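Local coordinates for flavin-containing monooxygenase (Allium sativum, PDB 6WPU), which probably uses its bound FAD to oxygenate the sulfur of S-allyl-L-cysteine, as a flavin-dependent S-monooxygenase of garlic, at residues 92-97 / 423-428; 124-129 / 342-347; 224-229 / 291-296. All blocks are in the same frame, centred on the assembly; numbering follows the deposited sequence. Where two conformers were deposited one is given.

Interaction 1 (92-97 / 423-428); sequences NLPREV and KEVSKN. With FAD (flavin-adenine dinucleotide), chain B.
V425 is the single residue of helix 416-431 within 423-428 that meets 92-97, and its side chain fits against L93, P94 and the backbone of N92. The tight part is small and apolar. Both methyls of V425 rest on P94, with CG1 and CG2 each 3.9 Å from P94 CD. V425 CG1 also meets L93 CD2 at 4.0 Å, the leucine and valine side chains crossing at about a right angle. V425 CG2 lies anti to its own backbone N, which carries it to 3.8 Å from N92 O. The two branches of L93 divide their work: CD2 faces the valine, while CD1 approaches the flavin, 4.0 Å from FAD O2. One residue earlier, N92 N donates to FAD O4 at 2.8 Å with an N-H...O angle of 156°, so this loop is packed by the helix and bonded to the isoalloxazine. The rest of the helical segment forms the loose side: K423 and K427 are solvent-exposed and, like E424, have no contact with 92-97. Helix 95-98 starts just after P94, its N-cap residue. With no hydrogen bond across the segments and only 119 Å² buried, the chemistry implies that V425 is held to the loop by van der Waals and hydrophobic contact, while directional bonds come from the loop backbone: N92 N to the flavin O4, and N92 O and V97 O from R429 and R418 of the same helix.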
loop_
_atom_site.group_PDB
_atom_site.type_symbol
_atom_site.label_atom_id
_atom_site.label_comp_id
_atom_site.label_asym_id
_atom_site.label_seq_id
_atom_site.Cartn_x
_atom_site.Cartn_y
_atom_site.Cartn_z
ATOM N N ASN A 92 7.618 9.219 -0.039
ATOM C CA ASN A 92 8.951 8.654 0.161
ATOM C C ASN A 92 9.604 8.267 -1.155
ATOM O O ASN A 92 10.658 7.629 -1.155
ATOM C CB ASN A 92 8.908 7.449 1.112
ATOM C CG ASN A 92 7.997 6.344 0.630
ATOM O OD1 ASN A 92 7.698 6.229 -0.556
ATOM N ND2 ASN A 92 7.528 5.532 1.558
ATOM N N LEU A 93 8.985 8.630 -2.277
ATOM C CA LEU A 93 9.514 8.461 -3.619
ATOM C C LEU A 93 9.439 9.803 -4.331
ATOM O O LEU A 93 8.505 10.579 -4.084
ATOM C CB LEU A 93 8.709 7.411 -4.400
ATOM C CG LEU A 93 8.704 5.978 -3.869
ATOM C CD1 LEU A 93 7.664 5.169 -4.629
ATOM C CD2 LEU A 93 10.097 5.366 -4.025
ATOM N N PRO A 94 10.414 10.128 -5.176
ATOM C CA PRO A 94 10.317 11.362 -5.962
ATOM C C PRO A 94 9.139 11.271 -6.912
ATOM O O PRO A 94 8.765 10.187 -7.367
ATOM C CB PRO A 94 11.649 11.416 -6.715
ATOM C CG PRO A 94 12.066 9.991 -6.821
ATOM C CD PRO A 94 11.540 9.280 -5.605
ATOM N N ARG A 95 8.518 12.422 -7.173
ATOM C CA ARG A 95 7.230 12.393 -7.854
ATOM C C ARG A 95 7.353 11.851 -9.279
ATOM O O ARG A 95 6.393 11.260 -9.788
ATOM C CB ARG A 95 6.593 13.787 -7.835
ATOM C CG ARG A 95 7.374 14.862 -8.590
ATOM C CD ARG A 95 6.863 16.264 -8.245
ATOM N NE ARG A 95 5.486 16.498 -8.686
ATOM C CZ ARG A 95 4.659 17.394 -8.146
ATOM N NH1 ARG A 95 5.050 18.132 -7.109
ATOM N NH2 ARG A 95 3.427 17.545 -8.630
ATOM N N GLU A 96 8.517 12.013 -9.930
ATOM C CA GLU A 96 8.683 11.471 -11.279
ATOM C C GLU A 96 8.526 9.957 -11.286
ATOM O O GLU A 96 7.963 9.386 -12.230
ATOM C CB GLU A 96 10.046 11.855 -11.871
ATOM C CG GLU A 96 10.312 13.355 -12.026
ATOM C CD GLU A 96 10.911 13.978 -10.760
ATOM O OE1 GLU A 96 11.253 13.224 -9.819
ATOM O OE2 GLU A 96 11.038 15.221 -10.712
ATOM N N VAL A 97 9.013 9.292 -10.236
ATOM C CA VAL A 97 8.967 7.833 -10.149
ATOM C C VAL A 97 7.542 7.341 -9.926
ATOM O O VAL A 97 7.164 6.273 -10.424
ATOM C CB VAL A 97 9.927 7.360 -9.034
ATOM C CG1 VAL A 97 9.464 6.057 -8.386
ATOM C CG2 VAL A 97 11.308 7.200 -9.577
ATOM N N LYS A 423 16.635 3.212 -7.376
ATOM C CA LYS A 423 17.833 2.777 -6.662
ATOM C C LYS A 423 18.465 3.935 -5.906
ATOM O O LYS A 423 18.969 3.760 -4.788
ATOM C CB LYS A 423 18.842 2.161 -7.634
ATOM C CG LYS A 423 18.440 0.797 -8.150
ATOM C CD LYS A 423 19.606 0.096 -8.863
ATOM C CE LYS A 423 19.135 -1.153 -9.614
ATOM N NZ LYS A 423 20.269 -2.053 -9.982
ATOM N N GLU A 424 18.417 5.135 -6.490
ATOM C CA GLU A 424 19.030 6.306 -5.873
ATOM C C GLU A 424 18.272 6.742 -4.620
ATOM O O GLU A 424 18.885 7.055 -3.589
ATOM C CB GLU A 424 19.091 7.443 -6.887
ATOM C CG GLU A 424 19.751 8.698 -6.377
ATOM C CD GLU A 424 21.266 8.625 -6.468
ATOM O OE1 GLU A 424 21.794 7.648 -7.063
ATOM O OE2 GLU A 424 21.921 9.551 -5.941
ATOM N N VAL A 425 16.937 6.793 -4.694
ATOM C CA VAL A 425 16.169 7.237 -3.535
ATOM C C VAL A 425 16.164 6.161 -2.460
ATOM O O VAL A 425 16.162 6.473 -1.267
ATOM C CB VAL A 425 14.733 7.646 -3.922
ATOM C CG1 VAL A 425 13.896 6.436 -4.296
ATOM C CG2 VAL A 425 14.063 8.373 -2.753
ATOM N N SER A 426 16.171 4.886 -2.857
ATOM C CA SER A 426 16.304 3.806 -1.886
ATOM C C SER A 426 17.600 3.947 -1.086
ATOM O O SER A 426 17.604 3.797 0.143
ATOM C CB SER A 426 16.247 2.462 -2.612
ATOM O OG SER A 426 15.779 1.433 -1.765
ATOM N N LYS A 427 18.705 4.269 -1.763
ATOM C CA LYS A 427 19.971 4.448 -1.061
ATOM C C LYS A 427 19.942 5.681 -0.164
ATOM O O LYS A 427 20.431 5.640 0.971
ATOM C CB LYS A 427 21.117 4.539 -2.065
ATOM C CG LYS A 427 22.496 4.639 -1.426
ATOM C CD LYS A 427 23.576 4.757 -2.491
ATOM C CE LYS A 427 23.590 6.145 -3.119
ATOM N NZ LYS A 427 24.306 7.126 -2.252
ATOM N N ASN A 428 19.371 6.788 -0.651
ATOM C CA ASN A 428 19.340 8.018 0.136
ATOM C C ASN A 428 18.395 7.914 1.326
ATOM O O ASN A 428 18.637 8.529 2.369
ATOM C CB ASN A 428 18.925 9.188 -0.741
ATOM C CG ASN A 428 19.948 9.512 -1.785
ATOM O OD1 ASN A 428 21.007 8.888 -1.841
ATOM N ND2 ASN A 428 19.637 10.484 -2.635
HETATM P PA FAD B . -6.155 2.302 -1.149
HETATM O O1A FAD B . -5.525 3.687 -1.299
HETATM O O2A FAD B . -6.329 1.706 0.156
HETATM O O5B FAD B . -7.572 2.252 -1.680
HETATM C C5B FAD B . -8.526 1.209 -1.526
HETATM C C4B FAD B . -9.962 1.748 -1.712
HETATM O O4B FAD B . -10.951 0.757 -1.689
HETATM C C3B FAD B . -10.339 2.775 -0.678
HETATM O O3B FAD B . -10.824 3.931 -1.279
HETATM C C2B FAD B . -11.412 2.126 0.122
HETATM O O2B FAD B . -12.337 3.019 0.629
HETATM C C1B FAD B . -12.019 1.213 -0.904
HETATM N N9A FAD B . -12.681 0.056 -0.343
HETATM C C8A FAD B . -12.145 -0.800 0.611
HETATM N N7A FAD B . -13.030 -1.761 0.905
HETATM C C5A FAD B . -14.199 -1.560 0.166
HETATM C C6A FAD B . -15.424 -2.218 0.072
HETATM N N6A FAD B . -15.702 -3.402 0.849
HETATM N N1A FAD B . -16.360 -1.763 -0.779
HETATM C C2A FAD B . -16.157 -0.651 -1.533
HETATM N N3A FAD B . -14.986 0.026 -1.473
HETATM C C4A FAD B . -13.997 -0.399 -0.640
HETATM N N1 FAD B . 3.008 4.997 -2.536
HETATM C C2 FAD B . 3.702 5.965 -3.346
HETATM O O2 FAD B . 3.698 5.852 -4.693
HETATM N N3 FAD B . 4.463 6.952 -2.762
HETATM C C4 FAD B . 4.504 7.080 -1.390
HETATM O O4 FAD B . 5.232 8.051 -0.785
HETATM C C4X FAD B . 3.624 6.264 -0.530
HETATM N N5 FAD B . 3.492 6.560 0.821
HETATM C C5X FAD B . 2.625 5.802 1.601
HETATM C C6 FAD B . 2.502 6.091 2.967
HETATM C C7 FAD B . 1.623 5.341 3.741
HETATM C C7M FAD B . 1.507 5.654 5.209
HETATM C C8 FAD B . 0.877 4.312 3.172
HETATM C C8M FAD B . -0.067 3.482 3.982
HETATM C C9 FAD B . 1.001 4.018 1.810
HETATM C C9A FAD B . 1.872 4.760 1.026
HETATM N N10 FAD B . 1.985 4.470 -0.378
HETATM C C10 FAD B . 2.858 5.226 -1.171
HETATM C "C1'" FAD B . 1.232 3.353 -0.968
HETATM C "C2'" FAD B . -0.239 3.527 -1.283
HETATM O "O2'" FAD B . -0.931 2.502 -0.699
HETATM C "C3'" FAD B . -0.349 3.380 -2.783
HETATM O "O3'" FAD B . 0.208 4.549 -3.244
HETATM C "C4'" FAD B . -1.766 3.261 -3.335
HETATM O "O4'" FAD B . -2.517 4.272 -2.770
HETATM C "C5'" FAD B . -2.457 1.904 -3.166
HETATM O "O5'" FAD B . -3.798 2.215 -3.409
HETATM P P FAD B . -5.063 1.262 -3.437
HETATM O O1P FAD B . -6.138 1.752 -4.480
HETATM O O2P FAD B . -4.464 -0.192 -3.593
HETATM O O3P FAD B . -5.457 1.165 -1.843
#

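Interaction 2 (124-129 / 342-347). With FAD (flavin-adenine dinucleotide), chain B.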
loop_
_atom_site.group_PDB
_atom_site.type_symbol
_atom_site.label_atom_id
_atom_site.label_comp_id
_atom_site.label_asym_id
_atom_site.label_seq_id
_atom_site.Cartn_x
_atom_site.Cartn_y
_atom_site.Cartn_z
ATOM N N LEU A 124 -3.080 13.387 -3.786
ATOM C CA LEU A 124 -4.526 13.297 -3.929
ATOM C C LEU A 124 -5.014 14.135 -5.105
ATOM O O LEU A 124 -5.854 13.683 -5.893
ATOM C CB LEU A 124 -5.222 13.730 -2.641
ATOM C CG LEU A 124 -6.757 13.666 -2.693
ATOM C CD1 LEU A 124 -7.205 12.223 -2.828
ATOM C CD2 LEU A 124 -7.385 14.314 -1.462
ATOM N N ASP A 125 -4.498 15.360 -5.238
ATOM C CA ASP A 125 -4.889 16.198 -6.360
ATOM C C ASP A 125 -4.524 15.530 -7.681
ATOM O O ASP A 125 -5.289 15.584 -8.648
ATOM C CB ASP A 125 -4.229 17.575 -6.237
ATOM C CG ASP A 125 -4.692 18.552 -7.322
ATOM O OD1 ASP A 125 -5.918 18.793 -7.437
ATOM O OD2 ASP A 125 -3.829 19.087 -8.056
ATOM N N TYR A 126 -3.370 14.864 -7.722
ATOM C CA TYR A 126 -2.966 14.129 -8.913
ATOM C C TYR A 126 -3.972 13.030 -9.249
ATOM O O TYR A 126 -4.397 12.897 -10.402
ATOM C CB TYR A 126 -1.562 13.561 -8.695
ATOM C CG TYR A 126 -1.081 12.582 -9.740
ATOM C CD1 TYR A 126 -0.584 13.018 -10.966
ATOM C CD2 TYR A 126 -1.101 11.215 -9.491
ATOM C CE1 TYR A 126 -0.132 12.112 -11.918
ATOM C CE2 TYR A 126 -0.652 10.311 -10.429
ATOM C CZ TYR A 126 -0.168 10.762 -11.639
ATOM O OH TYR A 126 0.268 9.847 -12.565
ATOM N N LEU A 127 -4.391 12.245 -8.245
ATOM C CA LEU A 127 -5.373 11.193 -8.505
ATOM C C LEU A 127 -6.711 11.778 -8.942
ATOM O O LEU A 127 -7.404 11.195 -9.785
ATOM C CB LEU A 127 -5.554 10.312 -7.270
ATOM C CG LEU A 127 -4.316 9.539 -6.811
ATOM C CD1 LEU A 127 -4.625 8.755 -5.528
ATOM C CD2 LEU A 127 -3.830 8.621 -7.912
ATOM N N GLU A 128 -7.092 12.932 -8.387
ATOM C CA GLU A 128 -8.346 13.557 -8.798
ATOM C C GLU A 128 -8.262 14.061 -10.232
ATOM O O GLU A 128 -9.214 13.896 -11.005
ATOM C CB GLU A 128 -8.714 14.689 -7.838
ATOM C CG GLU A 128 -9.162 14.183 -6.459
ATOM C CD GLU A 128 -9.199 15.281 -5.399
ATOM O OE1 GLU A 128 -8.762 16.416 -5.698
ATOM O OE2 GLU A 128 -9.658 15.002 -4.263
ATOM N N ARG A 129 -7.131 14.673 -10.606
ATOM C CA ARG A 129 -6.930 15.069 -11.996
ATOM C C ARG A 129 -6.970 13.849 -12.913
ATOM O O ARG A 129 -7.596 13.881 -13.979
ATOM C CB ARG A 129 -5.602 15.818 -12.156
ATOM C CG ARG A 129 -5.531 17.196 -11.496
ATOM C CD ARG A 129 -4.326 18.020 -11.995
ATOM N NE ARG A 129 -3.070 17.655 -11.345
ATOM C CZ ARG A 129 -2.009 17.120 -11.958
ATOM N NH1 ARG A 129 -0.912 16.838 -11.250
ATOM N NH2 ARG A 129 -2.029 16.873 -13.267
ATOM N N VAL A 342 6.811 0.572 -6.165
ATOM C CA VAL A 342 6.231 1.798 -6.707
ATOM C C VAL A 342 4.829 1.456 -7.201
ATOM O O VAL A 342 4.686 0.819 -8.252
ATOM C CB VAL A 342 7.105 2.373 -7.832
ATOM C CG1 VAL A 342 6.552 3.706 -8.300
ATOM C CG2 VAL A 342 8.545 2.510 -7.348
ATOM N N PRO A 343 3.768 1.858 -6.493
ATOM C CA PRO A 343 2.448 1.254 -6.733
ATOM C C PRO A 343 1.702 1.684 -7.993
ATOM O O PRO A 343 1.050 0.827 -8.595
ATOM C CB PRO A 343 1.652 1.647 -5.482
ATOM C CG PRO A 343 2.334 2.864 -4.958
ATOM C CD PRO A 343 3.789 2.701 -5.285
ATOM N N PHE A 344 1.738 2.966 -8.384
ATOM C CA PHE A 344 0.850 3.420 -9.456
ATOM C C PHE A 344 1.169 2.733 -10.780
ATOM O O PHE A 344 0.248 2.156 -11.384
ATOM C CB PHE A 344 0.876 4.955 -9.607
ATOM C CG PHE A 344 0.364 5.735 -8.398
ATOM C CD1 PHE A 344 -0.228 5.100 -7.319
ATOM C CD2 PHE A 344 0.492 7.119 -8.359
ATOM C CE1 PHE A 344 -0.689 5.821 -6.211
ATOM C CE2 PHE A 344 0.045 7.858 -7.255
ATOM C CZ PHE A 344 -0.557 7.203 -6.175
ATOM N N PRO A 345 2.419 2.719 -11.275
ATOM C CA PRO A 345 2.675 2.003 -12.536
ATOM C C PRO A 345 2.478 0.499 -12.422
ATOM O O PRO A 345 2.051 -0.128 -13.399
ATOM C CB PRO A 345 4.131 2.368 -12.877
ATOM C CG PRO A 345 4.737 2.809 -11.605
ATOM C CD PRO A 345 3.636 3.385 -10.768
ATOM N N LEU A 346 2.770 -0.104 -11.262
ATOM C CA LEU A 346 2.532 -1.539 -11.100
ATOM C C LEU A 346 1.043 -1.881 -11.250
ATOM O O LEU A 346 0.682 -2.833 -11.951
ATOM C CB LEU A 346 3.070 -2.009 -9.744
ATOM C CG LEU A 346 2.924 -3.517 -9.509
ATOM C CD1 LEU A 346 4.158 -4.099 -8.830
ATOM C CD2 LEU A 346 1.648 -3.845 -8.709
ATOM N N CYS A 347 0.163 -1.132 -10.570
ATOM C CA CYS A 347 -1.271 -1.377 -10.690
ATOM C C CYS A 347 -1.750 -1.115 -12.114
ATOM O O CYS A 347 -2.631 -1.817 -12.622
ATOM C CB CYS A 347 -2.049 -0.505 -9.697
ATOM S SG CYS A 347 -1.773 -0.915 -7.926
HETATM P PA FAD B . -6.155 2.302 -1.149
HETATM O O1A FAD B . -5.525 3.687 -1.299
HETATM O O2A FAD B . -6.329 1.706 0.156
HETATM O O5B FAD B . -7.572 2.252 -1.680
HETATM C C5B FAD B . -8.526 1.209 -1.526
HETATM C C4B FAD B . -9.962 1.748 -1.712
HETATM O O4B FAD B . -10.951 0.757 -1.689
HETATM C C3B FAD B . -10.339 2.775 -0.678
HETATM O O3B FAD B . -10.824 3.931 -1.279
HETATM C C2B FAD B . -11.412 2.126 0.122
HETATM O O2B FAD B . -12.337 3.019 0.629
HETATM C C1B FAD B . -12.019 1.213 -0.904
HETATM N N9A FAD B . -12.681 0.056 -0.343
HETATM C C8A FAD B . -12.145 -0.800 0.611
HETATM N N7A FAD B . -13.030 -1.761 0.905
HETATM C C5A FAD B . -14.199 -1.560 0.166
HETATM C C6A FAD B . -15.424 -2.218 0.072
HETATM N N6A FAD B . -15.702 -3.402 0.849
HETATM N N1A FAD B . -16.360 -1.763 -0.779
HETATM C C2A FAD B . -16.157 -0.651 -1.533
HETATM N N3A FAD B . -14.986 0.026 -1.473
HETATM C C4A FAD B . -13.997 -0.399 -0.640
HETATM N N1 FAD B . 3.008 4.997 -2.536
HETATM C C2 FAD B . 3.702 5.965 -3.346
HETATM O O2 FAD B . 3.698 5.852 -4.693
HETATM N N3 FAD B . 4.463 6.952 -2.762
HETATM C C4 FAD B . 4.504 7.080 -1.390
HETATM O O4 FAD B . 5.232 8.051 -0.785
HETATM C C4X FAD B . 3.624 6.264 -0.530
HETATM N N5 FAD B . 3.492 6.560 0.821
HETATM C C5X FAD B . 2.625 5.802 1.601
HETATM C C6 FAD B . 2.502 6.091 2.967
HETATM C C7 FAD B . 1.623 5.341 3.741
HETATM C C7M FAD B . 1.507 5.654 5.209
HETATM C C8 FAD B . 0.877 4.312 3.172
HETATM C C8M FAD B . -0.067 3.482 3.982
HETATM C C9 FAD B . 1.001 4.018 1.810
HETATM C C9A FAD B . 1.872 4.760 1.026
HETATM N N10 FAD B . 1.985 4.470 -0.378
HETATM C C10 FAD B . 2.858 5.226 -1.171
HETATM C "C1'" FAD B . 1.232 3.353 -0.968
HETATM C "C2'" FAD B . -0.239 3.527 -1.283
HETATM O "O2'" FAD B . -0.931 2.502 -0.699
HETATM C "C3'" FAD B . -0.349 3.380 -2.783
HETATM O "O3'" FAD B . 0.208 4.549 -3.244
HETATM C "C4'" FAD B . -1.766 3.261 -3.335
HETATM O "O4'" FAD B . -2.517 4.272 -2.770
HETATM C "C5'" FAD B . -2.457 1.904 -3.166
HETATM O "O5'" FAD B . -3.798 2.215 -3.409
HETATM P P FAD B . -5.063 1.262 -3.437
HETATM O O1P FAD B . -6.138 1.752 -4.480
HETATM O O2P FAD B . -4.464 -0.192 -3.593
HETATM O O3P FAD B . -5.457 1.165 -1.843
#
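This is an apolar, buried side-chain contact in which F344, at the start of helix 343-358, reaches Y126 and L127 of helix 120-133 beside the FAD. The nearest CA atoms, those of L127 and F344, are 10.0 Å apart, so side chains alone bridge the gap. L127 CD2 touches the far end of the phenylalanine, 4.0 Å from F344 CZ. The Y126 and F344 side chains run past each other in opposite directions, Y126 CE2 lying 4.0 Å from F344 CD2. The tyrosine hydroxyl takes no part: it is hydrogen-bonded to Y103 O and F100 N. L127 and F344 also touch A32, at the start of helix 32-43, within what is probably the Rossmann-type GxGxxG turn of an FAD-binding fold. With CG anti to its carbonyl carbon (chi1 -63°), F344 extends to the ribityl chain, where CE1 is 3.4 Å from FAD O3' and FAD C4' lies at the ring's edge, in plane. An alanine in place of F344 is likely to open a gap between the two helices and leave the ribityl chain without its aromatic neighbour. P343 CD sits 3.2 Å from FAD O2, and the nearby helix N-terminus could polarise that carbonyl.

Interaction 3 (224-229 / 291-296); sequences SASAVD and MHCTGY
C293 meets A227 and S226 at the point where strand 289-292 ends beside the first turn of helix 225-234. The setting is Rossmann-like: strand 217-221 runs parallel to 289-292 and leads through a short turn into the helix. In flavin-containing monooxygenases such a strand-turn-helix, here with a GSSASA sequence, usually receives NADPH, and a similar role is probable. The first shell is centred on the cysteine sulfur in one of two deposited conformers, so its distances hold for that conformer alone. C293 SG, anti to its backbone N (chi1 -159°), lies 3.8 Å from A227 CA and 4.0 Å from A227 CB. The S226 hydroxyl borders the same sulfur, with OG and C293 SG 4.0 Å apart. No hydrogen bond crosses the segments. The backbones come close, A227 CA lying 5.8 Å from C293 CA, which leaves room for little more than the alanine methyl and the thiol. Farther out, C293 is placed by a backbone hydrogen bond to I221 of the neighbouring strand and by the side chains of I220 and I230. On the helix side, D229 forms salt bridges with R232 and R437. S226 also lies near the FAD, the nearest atoms of its side chain and the cofactor being about 5 Å apart. The turn itself is closed by S224 at the N-cap, whose OG accepts a weak hydrogen bond from A227 N at 3.3 Å and 152°.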
loop_
_atom_site.group_PDB
_atom_site.type_symbol
_atom_site.label_atom_id
_atom_site.label_comp_id
_atom_site.label_asym_id
_atom_site.label_seq_id
_atom_site.Cartn_x
_atom_site.Cartn_y
_atom_site.Cartn_z
ATOM N N SER A 224 11.023 0.011 9.238
ATOM C CA SER A 224 10.933 0.690 7.953
ATOM C C SER A 224 11.330 2.160 8.076
ATOM O O SER A 224 11.426 2.720 9.171
ATOM C CB SER A 224 9.518 0.588 7.401
ATOM O OG SER A 224 8.631 1.376 8.176
ATOM N N ALA A 225 11.551 2.794 6.920
ATOM C CA ALA A 225 11.806 4.232 6.910
ATOM C C ALA A 225 10.556 5.017 7.300
ATOM O O ALA A 225 10.658 6.149 7.778
ATOM C CB ALA A 225 12.309 4.671 5.531
ATOM N N SER A 226 9.377 4.433 7.096
ATOM C CA SER A 226 8.150 5.026 7.606
ATOM C C SER A 226 8.217 5.237 9.126
ATOM O O SER A 226 7.805 6.289 9.643
ATOM C CB SER A 226 6.977 4.127 7.219
ATOM O OG SER A 226 5.770 4.557 7.828
ATOM N N ALA A 227 8.735 4.249 9.862
ATOM C CA ALA A 227 8.843 4.413 11.307
ATOM C C ALA A 227 9.784 5.561 11.650
ATOM O O ALA A 227 9.539 6.314 12.601
ATOM C CB ALA A 227 9.300 3.107 11.954
ATOM N N VAL A 228 10.839 5.748 10.854
ATOM C CA VAL A 228 11.740 6.866 11.099
ATOM C C VAL A 228 11.041 8.197 10.821
ATOM O O VAL A 228 11.241 9.174 11.551
ATOM C CB VAL A 228 13.027 6.703 10.270
ATOM C CG1 VAL A 228 13.992 7.822 10.574
ATOM C CG2 VAL A 228 13.676 5.366 10.573
ATOM N N ASP A 229 10.216 8.258 9.764
ATOM C CA ASP A 229 9.447 9.467 9.464
ATOM C C ASP A 229 8.553 9.859 10.638
ATOM O O ASP A 229 8.486 11.031 11.027
ATOM C CB ASP A 229 8.567 9.254 8.213
ATOM C CG ASP A 229 9.323 9.419 6.911
ATOM O OD1 ASP A 229 10.360 10.115 6.883
ATOM O OD2 ASP A 229 8.862 8.848 5.894
ATOM N N MET A 291 4.102 2.991 20.371
ATOM C CA MET A 291 3.393 2.976 19.094
ATOM C C MET A 291 3.931 1.826 18.247
ATOM O O MET A 291 5.143 1.738 18.020
ATOM C CB MET A 291 3.547 4.307 18.358
ATOM C CG MET A 291 2.855 4.297 16.970
ATOM S SD MET A 291 3.167 5.768 15.961
ATOM C CE MET A 291 2.908 7.109 17.132
ATOM N N HIS A 292 3.042 0.934 17.804
ATOM C CA HIS A 292 3.428 -0.109 16.846
ATOM C C HIS A 292 3.415 0.487 15.442
ATOM O O HIS A 292 2.351 0.852 14.935
ATOM C CB HIS A 292 2.478 -1.305 16.881
ATOM C CG HIS A 292 2.300 -1.932 18.226
ATOM N ND1 HIS A 292 2.527 -3.272 18.453
ATOM C CD2 HIS A 292 1.876 -1.416 19.406
ATOM C CE1 HIS A 292 2.272 -3.549 19.720
ATOM N NE2 HIS A 292 1.873 -2.441 20.320
ATOM N N CYS A 293 4.582 0.616 14.818
ATOM C CA CYS A 293 4.634 0.935 13.383
ATOM C C CYS A 293 5.008 -0.325 12.607
ATOM O O CYS A 293 5.976 -0.380 11.863
ATOM C CB CYS A 293 5.611 2.086 13.109
ATOM S SG CYS A 293 5.350 2.982 11.498
ATOM N N THR A 294 4.200 -1.360 12.824
ATOM C CA THR A 294 4.489 -2.712 12.371
ATOM C C THR A 294 3.676 -3.118 11.142
ATOM O O THR A 294 3.668 -4.297 10.782
ATOM C CB THR A 294 4.234 -3.681 13.526
ATOM O OG1 THR A 294 3.082 -3.229 14.258
ATOM C CG2 THR A 294 5.437 -3.714 14.480
ATOM N N GLY A 295 2.993 -2.183 10.499
ATOM C CA GLY A 295 2.358 -2.462 9.221
ATOM C C GLY A 295 0.972 -3.075 9.337
ATOM O O GLY A 295 0.260 -2.945 10.344
ATOM N N TYR A 296 0.592 -3.769 8.265
ATOM C CA TYR A 296 -0.795 -4.133 8.038
ATOM C C TYR A 296 -0.891 -5.561 7.525
ATOM O O TYR A 296 0.111 -6.209 7.209
ATOM C CB TYR A 296 -1.453 -3.157 7.058
ATOM C CG TYR A 296 -1.450 -1.760 7.611
ATOM C CD1 TYR A 296 -2.527 -1.292 8.362
ATOM C CD2 TYR A 296 -0.359 -0.913 7.409
ATOM C CE1 TYR A 296 -2.525 -0.018 8.900
ATOM C CE2 TYR A 296 -0.342 0.365 7.948
ATOM C CZ TYR A 296 -1.425 0.805 8.693
ATOM O OH TYR A 296 -1.406 2.072 9.242
#

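How the interactions relate
Interactions 1 and 2 are buried contacts on the FAD and adjoin each other: V342, the N-cap residue before helix 343-358, packs its methyls against L93 CD1 (3.9 Å from V342 CG2) and V97. Interaction 3 is only partly buried and stands apart, its centre 22 Å from that of interaction 2, on the opposite side of the chain's centre. The chain nests them, with interaction 3 inside the loop closed by interaction 2 and that inside interaction 1. None has a hydrogen bond between its segments, yet the packing differs: aliphatic methyls on a loop, aromatic rings between helices, and a thiol just past the end of a strand of the second, Rossmann-like sheet, against the first turn of a helix.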